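Local coordinates for hypothetical membrane protein (Corynebacterium glutamicum, PDB 6JSB), which binds heme through an HtaA-type domain and probably passes it on during heme uptake in this bacterium, at residues P92-P104 against L116-V130. Numbering follows the deposited sequence. Where two conformers were deposited one is given.
Sequences PDNFILDLDFSNP and LVDFKSREFVDTKTV. With HEM (protoporphyrin IX containing Fe), chain C.
Water 1 is held by four groups. It donates to Pro92 O and to Asp98 OD2, and it accepts from Phe95 N and from Arg122 NH2, sitting in the guanidinium plane at its edge. Arg122 NE gives a weak, bent bond to Phe95 O at 2.9 Å, and NH1 bonds to Ala131 O beyond the segment. Val130 CG1 rests over one face of the guanidinium, 3.4 Å above the plane. The chain is extended from CG to NE, and CG passes alongside Asp98 CB. No N-H points at Asp98 OD2, which lies well out of the guanidinium plane; water 1 bridges it to NH2, and the opposite charges probably add to the attraction. Asp98 OD1 is held by His76 and by water 4, which also donates to Lys120 O.

Strands 95-109 and 112-122 form an antiparallel beta hairpin in the curled sheet of the HtaA domain. Asp98 O accepts from Arg122 N, and the pairs Asp100–Lys120 and Ser102–Asp118 each make both backbone bonds. Leu99, Phe101, Phe119 and Ser121 share one face. There Phe119 CB meets the edge of the Phe101 ring, 3.8 Å from CD1, and Leu99 CD1 touches Ser121 CB. Asp100, Ser102, Asp118 and Lys120 share the other face. At the corner of the chain, Asn103 ND2 donates almost straight to Asp118 OD2 at 3.2 Å. OD2 is met on its anti side, 35° out of the carboxylate plane; Asp118 OD1 takes Gln138 N.

Past the ladder, residues 123-130 loop past the heme edge. With CG1 anti to the carbonyl carbon (chi1 -69°), Ile96 turns CG1 to Val130 CG2 and CD1 to Thr127 O. Its CG2 lies 3.7 Å from heme CAB. Leu97 CD1 and the Phe124 ring also touch the porphyrin, while Tyr23 supplies the axial ligand to the iron.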
loop_
_atom_site.group_PDB
_atom_site.type_symbol
_atom_site.label_atom_id
_atom_site.label_comp_id
_atom_site.label_asym_id
_atom_site.label_seq_id
_atom_site.Cartn_x
_atom_site.Cartn_y
_atom_site.Cartn_z
ATOM N N PRO A 92 3.796 -21.474 5.175
ATOM C CA PRO A 92 3.070 -20.332 4.625
ATOM C C PRO A 92 1.757 -20.050 5.323
ATOM O O PRO A 92 1.264 -18.910 5.217
ATOM C CB PRO A 92 2.832 -20.734 3.168
ATOM C CG PRO A 92 4.038 -21.646 2.857
ATOM C CD PRO A 92 4.163 -22.453 4.123
ATOM N N ASP A 93 1.195 -21.046 6.001
ATOM C CA ASP A 93 -0.089 -20.922 6.699
ATOM C C ASP A 93 0.067 -20.491 8.153
ATOM O O ASP A 93 -0.933 -20.481 8.900
ATOM C CB ASP A 93 -0.797 -22.271 6.660
ATOM C CG ASP A 93 -1.162 -22.703 5.253
ATOM O OD1 ASP A 93 -1.351 -21.832 4.408
ATOM O OD2 ASP A 93 -1.300 -23.925 5.023
ATOM N N ASN A 94 1.295 -20.186 8.602
ATOM C CA ASN A 94 1.493 -19.981 10.032
ATOM C C ASN A 94 2.197 -18.673 10.380
ATOM O O ASN A 94 2.713 -18.545 11.500
ATOM C CB ASN A 94 2.241 -21.181 10.637
ATOM C CG ASN A 94 1.297 -22.359 10.866
ATOM O OD1 ASN A 94 0.567 -22.353 11.837
ATOM N ND2 ASN A 94 1.253 -23.318 9.945
ATOM N N PHE A 95 2.206 -17.670 9.483
ATOM C CA PHE A 95 2.771 -16.370 9.828
ATOM C C PHE A 95 1.752 -15.590 10.670
ATOM O O PHE A 95 0.634 -15.310 10.218
ATOM C CB PHE A 95 3.117 -15.593 8.562
ATOM C CG PHE A 95 4.347 -16.096 7.873
ATOM C CD1 PHE A 95 5.577 -15.841 8.417
ATOM C CD2 PHE A 95 4.250 -16.812 6.673
ATOM C CE1 PHE A 95 6.740 -16.267 7.735
ATOM C CE2 PHE A 95 5.405 -17.271 5.998
ATOM C CZ PHE A 95 6.648 -16.988 6.552
ATOM N N ILE A 96 2.118 -15.265 11.901
ATOM C CA ILE A 96 1.174 -14.472 12.718
ATOM C C ILE A 96 0.923 -13.104 12.112
ATOM O O ILE A 96 -0.205 -12.574 12.185
ATOM C CB ILE A 96 1.690 -14.376 14.160
ATOM C CG1 ILE A 96 1.579 -15.798 14.771
ATOM C CG2 ILE A 96 0.828 -13.380 14.926
ATOM C CD1 ILE A 96 2.295 -15.945 16.145
ATOM N N LEU A 97 1.959 -12.473 11.551
ATOM C CA LEU A 97 1.825 -11.230 10.821
ATOM C C LEU A 97 1.771 -11.623 9.346
ATOM O O LEU A 97 2.722 -12.222 8.796
ATOM C CB LEU A 97 2.982 -10.267 11.132
ATOM C CG LEU A 97 2.834 -8.862 10.550
ATOM C CD1 LEU A 97 3.919 -8.041 11.249
ATOM C CD2 LEU A 97 3.045 -8.854 9.011
ATOM N N ASP A 98 0.631 -11.366 8.704
ATOM C CA ASP A 98 0.492 -11.764 7.299
ATOM C C ASP A 98 -0.425 -10.730 6.659
ATOM O O ASP A 98 -1.638 -10.736 6.896
ATOM C CB ASP A 98 -0.075 -13.191 7.200
ATOM C CG ASP A 98 -0.029 -13.758 5.792
ATOM O OD1 ASP A 98 -0.216 -12.996 4.817
ATOM O OD2 ASP A 98 0.136 -15.017 5.636
ATOM N N LEU A 99 0.184 -9.820 5.919
ATOM C CA LEU A 99 -0.456 -8.575 5.465
ATOM C C LEU A 99 -0.278 -8.422 3.954
ATOM O O LEU A 99 0.824 -8.616 3.429
ATOM C CB LEU A 99 0.230 -7.376 6.162
ATOM C CG LEU A 99 -0.134 -5.990 5.613
ATOM C CD1 LEU A 99 -1.602 -5.597 5.859
ATOM C CD2 LEU A 99 0.769 -4.943 6.310
ATOM N N ASP A 100 -1.342 -8.073 3.248
ATOM C CA ASP A 100 -1.249 -7.906 1.805
ATOM C C ASP A 100 -2.014 -6.654 1.427
ATOM O O ASP A 100 -3.160 -6.487 1.875
ATOM C CB ASP A 100 -1.856 -9.099 1.094
ATOM C CG ASP A 100 -1.539 -9.103 -0.366
ATOM O OD1 ASP A 100 -0.582 -9.814 -0.798
ATOM O OD2 ASP A 100 -2.260 -8.425 -1.132
ATOM N N PHE A 101 -1.384 -5.740 0.673
ATOM C CA PHE A 101 -2.051 -4.566 0.115
ATOM C C PHE A 101 -2.030 -4.685 -1.399
ATOM O O PHE A 101 -0.970 -4.928 -1.970
ATOM C CB PHE A 101 -1.327 -3.261 0.491
ATOM C CG PHE A 101 -1.490 -2.817 1.929
ATOM C CD1 PHE A 101 -2.650 -3.048 2.619
ATOM C CD2 PHE A 101 -0.553 -2.019 2.535
ATOM C CE1 PHE A 101 -2.838 -2.532 3.936
ATOM C CE2 PHE A 101 -0.721 -1.551 3.876
ATOM C CZ PHE A 101 -1.864 -1.819 4.562
ATOM N N SER A 102 -3.162 -4.401 -2.057
ATOM C CA SER A 102 -3.107 -4.483 -3.517
ATOM C C SER A 102 -4.084 -3.479 -4.119
ATOM O O SER A 102 -4.978 -2.968 -3.443
ATOM C CB SER A 102 -3.366 -5.896 -4.018
ATOM O OG SER A 102 -4.672 -6.320 -3.681
ATOM N N ASN A 103 -3.874 -3.165 -5.407
ATOM C CA ASN A 103 -4.720 -2.231 -6.143
ATOM C C ASN A 103 -5.073 -0.922 -5.415
ATOM O O ASN A 103 -6.241 -0.582 -5.282
ATOM C CB ASN A 103 -6.017 -2.933 -6.549
ATOM C CG ASN A 103 -5.758 -4.129 -7.373
ATOM O OD1 ASN A 103 -5.020 -4.057 -8.372
ATOM N ND2 ASN A 103 -6.298 -5.268 -6.942
ATOM N N PRO A 104 -4.086 -0.169 -4.976
ATOM C CA PRO A 104 -4.418 1.099 -4.311
ATOM C C PRO A 104 -5.071 2.080 -5.266
ATOM O O PRO A 104 -4.804 2.095 -6.471
ATOM C CB PRO A 104 -3.088 1.643 -3.817
ATOM C CG PRO A 104 -1.968 0.725 -4.387
ATOM C CD PRO A 104 -2.620 -0.409 -5.130
ATOM N N LEU A 116 -7.265 4.362 -0.904
ATOM C CA LEU A 116 -8.042 3.134 -0.799
ATOM C C LEU A 116 -7.155 1.956 -1.146
ATOM O O LEU A 116 -6.294 2.062 -2.017
ATOM C CB LEU A 116 -9.222 3.133 -1.765
ATOM C CG LEU A 116 -10.095 4.391 -1.717
ATOM C CD1 LEU A 116 -11.308 4.230 -2.668
ATOM C CD2 LEU A 116 -10.569 4.584 -0.354
ATOM N N VAL A 117 -7.358 0.811 -0.484
ATOM C CA VAL A 117 -6.540 -0.359 -0.823
ATOM C C VAL A 117 -7.378 -1.604 -0.615
ATOM O O VAL A 117 -8.246 -1.657 0.233
ATOM C CB VAL A 117 -5.237 -0.514 0.016
ATOM C CG1 VAL A 117 -4.228 0.579 -0.305
ATOM C CG2 VAL A 117 -5.509 -0.635 1.512
ATOM N N ASP A 118 -7.083 -2.634 -1.417
ATOM C CA ASP A 118 -7.575 -3.973 -1.113
ATOM C C ASP A 118 -6.620 -4.598 -0.100
ATOM O O ASP A 118 -5.389 -4.608 -0.321
ATOM C CB ASP A 118 -7.594 -4.868 -2.347
ATOM C CG ASP A 118 -8.518 -4.404 -3.435
ATOM O OD1 ASP A 118 -9.365 -3.510 -3.206
ATOM O OD2 ASP A 118 -8.383 -4.960 -4.553
ATOM N N PHE A 119 -7.147 -5.072 1.029
ATOM C CA PHE A 119 -6.225 -5.589 2.069
ATOM C C PHE A 119 -6.687 -6.938 2.567
ATOM O O PHE A 119 -7.866 -7.299 2.488
ATOM C CB PHE A 119 -6.036 -4.661 3.308
ATOM C CG PHE A 119 -7.236 -4.601 4.226
ATOM C CD1 PHE A 119 -7.379 -5.507 5.272
ATOM C CD2 PHE A 119 -8.178 -3.639 4.036
ATOM C CE1 PHE A 119 -8.501 -5.502 6.116
ATOM C CE2 PHE A 119 -9.300 -3.585 4.900
ATOM C CZ PHE A 119 -9.463 -4.522 5.918
ATOM N N LYS A 120 -5.686 -7.715 3.008
ATOM C CA LYS A 120 -5.948 -8.980 3.671
ATOM C C LYS A 120 -4.881 -9.050 4.757
ATOM O O LYS A 120 -3.670 -9.053 4.445
ATOM C CB LYS A 120 -5.839 -10.142 2.644
ATOM C CG LYS A 120 -6.035 -11.539 3.212
ATOM C CD LYS A 120 -5.646 -12.578 2.097
ATOM C CE LYS A 120 -5.846 -14.064 2.527
ATOM N NZ LYS A 120 -4.946 -14.931 1.713
ATOM N N SER A 121 -5.289 -9.022 6.024
ATOM C CA SER A 121 -4.310 -8.933 7.114
ATOM C C SER A 121 -4.788 -9.756 8.304
ATOM O O SER A 121 -5.915 -9.568 8.762
ATOM C CB SER A 121 -4.159 -7.465 7.535
ATOM O OG SER A 121 -3.184 -7.355 8.577
ATOM N N ARG A 122 -3.942 -10.635 8.856
ATOM C CA ARG A 122 -4.375 -11.298 10.083
ATOM C C ARG A 122 -4.538 -10.285 11.216
ATOM O O ARG A 122 -3.661 -9.437 11.455
ATOM C CB ARG A 122 -3.362 -12.353 10.521
ATOM C CG ARG A 122 -3.188 -13.470 9.512
ATOM C CD ARG A 122 -2.378 -14.604 10.163
ATOM N NE ARG A 122 -2.036 -15.660 9.216
ATOM C CZ ARG A 122 -2.867 -16.613 8.770
ATOM N NH1 ARG A 122 -4.175 -16.662 9.161
ATOM N NH2 ARG A 122 -2.386 -17.563 7.944
ATOM N N GLU A 123 -5.648 -10.427 11.947
ATOM C CA GLU A 123 -5.865 -9.655 13.172
ATOM C C GLU A 123 -4.762 -9.930 14.184
ATOM O O GLU A 123 -4.288 -11.063 14.303
ATOM C CB GLU A 123 -7.232 -10.078 13.744
ATOM C CG GLU A 123 -7.682 -9.236 14.954
ATOM C CD GLU A 123 -9.006 -9.733 15.524
ATOM O OE1 GLU A 123 -9.393 -9.267 16.613
ATOM O OE2 GLU A 123 -9.640 -10.589 14.890
ATOM N N PHE A 124 -4.306 -8.890 14.893
ATOM C CA PHE A 124 -3.436 -9.136 16.045
ATOM C C PHE A 124 -4.297 -9.520 17.232
ATOM O O PHE A 124 -5.111 -8.720 17.696
ATOM C CB PHE A 124 -2.565 -7.930 16.398
ATOM C CG PHE A 124 -1.687 -8.199 17.597
ATOM C CD1 PHE A 124 -0.518 -8.935 17.461
ATOM C CD2 PHE A 124 -2.081 -7.849 18.870
ATOM C CE1 PHE A 124 0.274 -9.265 18.548
ATOM C CE2 PHE A 124 -1.294 -8.190 19.987
ATOM C CZ PHE A 124 -0.096 -8.879 19.817
ATOM N N VAL A 125 -4.129 -10.749 17.716
ATOM C CA VAL A 125 -4.856 -11.212 18.898
ATOM C C VAL A 125 -3.866 -11.279 20.060
ATOM O O VAL A 125 -4.049 -10.609 21.089
ATOM C CB VAL A 125 -5.537 -12.568 18.631
ATOM C CG1 VAL A 125 -6.179 -13.125 19.913
ATOM C CG2 VAL A 125 -6.608 -12.377 17.583
ATOM N N ASP A 126 -2.813 -12.081 19.918
ATOM C CA ASP A 126 -1.719 -12.132 20.877
ATOM C C ASP A 126 -0.553 -12.793 20.167
ATOM O O ASP A 126 -0.641 -13.140 18.984
ATOM C CB ASP A 126 -2.098 -12.863 22.175
ATOM C CG ASP A 126 -2.519 -14.303 21.949
ATOM O OD1 ASP A 126 -1.956 -15.006 21.083
ATOM O OD2 ASP A 126 -3.389 -14.788 22.719
ATOM N N THR A 127 0.549 -12.952 20.882
ATOM C CA THR A 127 1.772 -13.376 20.220
ATOM C C THR A 127 1.850 -14.870 20.002
ATOM O O THR A 127 2.898 -15.342 19.518
ATOM C CB THR A 127 2.991 -12.929 21.012
ATOM O OG1 THR A 127 2.975 -13.604 22.275
ATOM C CG2 THR A 127 2.946 -11.413 21.212
ATOM N N LYS A 128 0.803 -15.625 20.363
ATOM C CA LYS A 128 0.791 -17.075 20.233
ATOM C C LYS A 128 -0.391 -17.564 19.393
ATOM O O LYS A 128 -0.755 -18.751 19.472
ATOM C CB LYS A 128 0.770 -17.747 21.617
ATOM C CG LYS A 128 1.989 -17.376 22.482
ATOM C CD LYS A 128 3.276 -17.907 21.833
ATOM C CE LYS A 128 4.555 -17.431 22.523
ATOM N NZ LYS A 128 5.783 -17.947 21.817
ATOM N N THR A 129 -1.000 -16.682 18.611
ATOM C CA THR A 129 -2.203 -16.998 17.843
ATOM C C THR A 129 -1.973 -16.619 16.384
ATOM O O THR A 129 -1.618 -15.473 16.101
ATOM C CB THR A 129 -3.401 -16.202 18.366
ATOM O OG1 THR A 129 -3.636 -16.579 19.730
ATOM C CG2 THR A 129 -4.652 -16.492 17.534
ATOM N N VAL A 130 -2.283 -17.548 15.475
ATOM C CA VAL A 130 -2.317 -17.275 14.016
ATOM C C VAL A 130 -3.767 -16.907 13.695
ATOM O O VAL A 130 -4.598 -17.780 13.415
ATOM C CB VAL A 130 -1.863 -18.489 13.202
ATOM C CG1 VAL A 130 -1.856 -18.140 11.698
ATOM C CG2 VAL A 130 -0.429 -18.898 13.620
HETATM C CHA HEM C . 6.019 -3.459 16.049
HETATM C CHB HEM C . 6.376 -7.851 18.070
HETATM C CHC HEM C . 2.436 -9.235 15.529
HETATM C CHD HEM C . 2.305 -4.900 13.252
HETATM C C1A HEM C . 6.387 -4.513 16.862
HETATM C C2A HEM C . 7.385 -4.402 17.909
HETATM C C3A HEM C . 7.520 -5.618 18.490
HETATM C C4A HEM C . 6.584 -6.510 17.806
HETATM C CMA HEM C . 8.471 -6.020 19.659
HETATM C CAA HEM C . 8.121 -3.091 18.259
HETATM C CBA HEM C . 9.451 -3.035 17.521
HETATM C CGA HEM C . 9.998 -1.627 17.585
HETATM O O1A HEM C . 11.156 -1.425 17.126
HETATM O O2A HEM C . 9.258 -0.720 18.082
HETATM C C1B HEM C . 5.354 -8.596 17.553
HETATM C C2B HEM C . 5.077 -9.993 17.894
HETATM C C3B HEM C . 3.989 -10.380 17.204
HETATM C C4B HEM C . 3.542 -9.257 16.369
HETATM C CMB HEM C . 5.930 -10.777 18.931
HETATM C CAB HEM C . 3.262 -11.757 17.186
HETATM C CBB HEM C . 3.877 -12.880 17.569
HETATM C C1C HEM C . 2.053 -8.194 14.677
HETATM C C2C HEM C . 0.956 -8.234 13.740
HETATM C C3C HEM C . 0.933 -7.060 13.065
HETATM C C4C HEM C . 1.986 -6.211 13.616
HETATM C CMC HEM C . 0.057 -9.467 13.460
HETATM C CAC HEM C . -0.061 -6.774 11.953
HETATM C CBC HEM C . 0.314 -5.980 10.960
HETATM C C1D HEM C . 3.299 -4.146 13.837
HETATM C C2D HEM C . 3.582 -2.769 13.504
HETATM C C3D HEM C . 4.611 -2.340 14.265
HETATM C C4D HEM C . 5.033 -3.454 15.100
HETATM C CMD HEM C . 2.749 -1.963 12.484
HETATM C CAD HEM C . 5.243 -0.915 14.233
HETATM C CBD HEM C . 6.481 -1.006 13.303
HETATM C CGD HEM C . 7.089 0.392 13.223
HETATM O O1D HEM C . 7.720 0.805 14.255
HETATM O O2D HEM C . 6.898 1.049 12.140
HETATM N NA HEM C . 5.877 -5.828 16.820
HETATM N NB HEM C . 4.430 -8.214 16.603
HETATM N NC HEM C . 2.644 -6.930 14.588
HETATM N ND HEM C . 4.215 -4.518 14.784
HETATM FE FE HEM C . 4.366 -6.482 15.467
HETATM O O HOH W 1 0.315 -17.231 7.129
HETATM O O HOH W 2 -2.503 -13.095 13.843
HETATM O O HOH W 3 -1.232 -9.369 9.848
HETATM O O HOH W 4 -2.058 -11.445 3.626
HETATM O O HOH W 5 -4.610 -7.349 -1.032
#